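Local atomic coordinates of probable antibiotics synthesis protein (Thermus thermophilus, PDB entry 1V70), a protein that is of unknown function but belongs to the metal-binding cupin superfamily and may take part in antibiotic synthesis. Residues E2-L6 with K7-R11. Numbering follows the deposited sequence.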
loop_
_atom_site.group_PDB
_atom_site.type_symbol
_atom_site.label_atom_id
_atom_site.label_comp_id
_atom_site.label_asym_id
_atom_site.label_seq_id
_atom_site.Cartn_x
_atom_site.Cartn_y
_atom_site.Cartn_z
ATOM N N GLU A 2 -0.738 -15.850 -0.415
ATOM C CA GLU A 2 0.349 -15.300 0.353
ATOM C C GLU A 2 -0.246 -14.256 1.256
ATOM O O GLU A 2 -1.017 -13.412 0.828
ATOM C CB GLU A 2 1.386 -14.670 -0.596
ATOM C CG GLU A 2 2.170 -15.707 -1.422
ATOM C CD GLU A 2 3.202 -15.032 -2.317
ATOM O OE1 GLU A 2 3.979 -14.232 -1.827
ATOM O OE2 GLU A 2 3.256 -15.368 -3.496
ATOM N N ILE A 3 0.075 -14.342 2.538
ATOM C CA ILE A 3 -0.456 -13.410 3.520
ATOM C C ILE A 3 0.618 -13.176 4.573
ATOM O O ILE A 3 1.299 -14.111 5.005
ATOM C CB ILE A 3 -1.760 -13.970 4.146
ATOM C CG1 ILE A 3 -2.346 -12.964 5.138
ATOM C CG2 ILE A 3 -1.488 -15.315 4.796
ATOM C CD1 ILE A 3 -3.781 -13.269 5.527
ATOM N N LYS A 4 0.788 -11.922 4.968
ATOM C CA LYS A 4 1.818 -11.565 5.934
ATOM C C LYS A 4 1.345 -10.525 6.928
ATOM O O LYS A 4 0.493 -9.694 6.615
ATOM C CB LYS A 4 3.041 -10.992 5.204
ATOM C CG LYS A 4 3.751 -11.949 4.256
ATOM C CD LYS A 4 4.565 -12.975 5.023
ATOM C CE LYS A 4 5.287 -13.923 4.080
ATOM N NZ LYS A 4 6.156 -14.869 4.830
ATOM N N ASP A 5 1.906 -10.577 8.131
ATOM C CA ASP A 5 1.604 -9.592 9.160
ATOM C C ASP A 5 2.797 -8.647 9.043
ATOM O O ASP A 5 3.903 -8.979 9.480
ATOM C CB ASP A 5 1.581 -10.235 10.549
ATOM C CG ASP A 5 1.249 -9.236 11.645
ATOM O OD1 ASP A 5 1.385 -8.019 11.398
ATOM O OD2 ASP A 5 0.864 -9.662 12.754
ATOM N N LEU A 6 2.587 -7.487 8.429
ATOM C CA LEU A 6 3.668 -6.528 8.235
ATOM C C LEU A 6 4.341 -6.102 9.531
ATOM O O LEU A 6 5.526 -5.761 9.536
ATOM C CB LEU A 6 3.158 -5.298 7.477
ATOM C CG LEU A 6 3.021 -5.447 5.956
ATOM C CD1 LEU A 6 2.155 -6.645 5.604
ATOM C CD2 LEU A 6 2.435 -4.168 5.379
ATOM N N LYS A 7 3.587 -6.128 10.626
ATOM C CA LYS A 7 4.123 -5.755 11.930
ATOM C C LYS A 7 5.247 -6.710 12.317
ATOM O O LYS A 7 6.228 -6.308 12.944
ATOM C CB LYS A 7 3.020 -5.803 12.993
ATOM C CG LYS A 7 1.824 -4.910 12.690
ATOM C CD LYS A 7 0.808 -4.922 13.829
ATOM C CE LYS A 7 0.192 -6.301 14.034
ATOM N NZ LYS A 7 -0.614 -6.744 12.861
ATOM N N ARG A 8 5.101 -7.973 11.934
ATOM C CA ARG A 8 6.109 -8.990 12.248
ATOM C C ARG A 8 7.354 -8.857 11.379
ATOM O O ARG A 8 8.462 -9.103 11.838
ATOM C CB ARG A 8 5.499 -10.378 12.059
ATOM C CG ARG A 8 6.494 -11.495 12.394
ATOM C CD ARG A 8 6.199 -12.781 11.590
ATOM N NE ARG A 8 7.454 -13.500 11.351
ATOM C CZ ARG A 8 7.678 -14.097 10.151
ATOM N NH1 ARG A 8 6.779 -14.046 9.169
ATOM N NH2 ARG A 8 8.824 -14.747 9.964
ATOM N N LEU A 9 7.176 -8.471 10.120
ATOM C CA LEU A 9 8.289 -8.336 9.183
ATOM C C LEU A 9 9.208 -7.154 9.455
ATOM O O LEU A 9 10.373 -7.169 9.056
ATOM C CB LEU A 9 7.762 -8.221 7.753
ATOM C CG LEU A 9 7.017 -9.428 7.184
ATOM C CD1 LEU A 9 6.619 -9.144 5.744
ATOM C CD2 LEU A 9 7.902 -10.664 7.259
ATOM N N ALA A 10 8.681 -6.130 10.119
ATOM C CA ALA A 10 9.458 -4.934 10.423
ATOM C C ALA A 10 10.786 -5.248 11.104
ATOM O O ALA A 10 10.846 -6.035 12.050
ATOM C CB ALA A 10 8.634 -3.989 11.290
ATOM N N ARG A 11 11.849 -4.625 10.607
ATOM C CA ARG A 11 13.193 -4.812 11.144
ATOM C C ARG A 11 14.043 -3.637 10.677
ATOM O O ARG A 11 13.700 -2.969 9.703
ATOM C CB ARG A 11 13.794 -6.129 10.638
ATOM C CG ARG A 11 13.995 -6.171 9.134
ATOM C CD ARG A 11 14.592 -7.489 8.652
ATOM N NE ARG A 11 14.777 -7.481 7.204
ATOM C CZ ARG A 11 15.723 -6.793 6.570
ATOM N NH1 ARG A 11 16.591 -6.058 7.253
ATOM N NH2 ARG A 11 15.785 -6.817 5.245
HETATM O O HOH W 1 3.673 -13.092 8.703
#
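Lys7 grips the carboxylate of Asp5 twice. Its backbone N donates to Asp5 OD1 at 3.0 Å from above the carboxylate plane, while NZ closes a salt bridge to the same OD1 at 2.8 Å, on the syn side and from the opposite face. Two bends near the end of the lysine chain (chi3 -64°, chi4 -65°) curl it so that NZ comes round to OD1, tilted from the carboxylate plane, and Pro73 O of the second subunit takes a further hydrogen bond from it. Asp5 can meet both donors because its CG stands anti to the backbone N (chi1 -179°), beside the carbonyl carbon, which brings OD1 up to the first helical turn. Arg8 N then donates a hydrogen bond to Asp5 O at 2.9 Å, lying well above the carbonyl plane, and a water at the guanidinium edge, in its plane, accepts from both Arg8 NH1 and Asp5 N. Lys4 NZ stays 4.5 Å from Arg8 NH1, a like-charge approach without direct bonding. Leu9 N adds a weak hydrogen bond to Asp5 O at 3.4 Å. Leu9 CD1 lies 4.1 Å from Lys4 CB, and the leucine side chain, like that of Leu6, packs on Leu32. Ala10 N closes the turn on Leu6 O at 3.2 Å. The geometry is that of an aspartate N-cap on a single-turn helix, here following an N-terminal strand that pairs antiparallel with the second subunit and extends a cupin beta-sheet across the dimer.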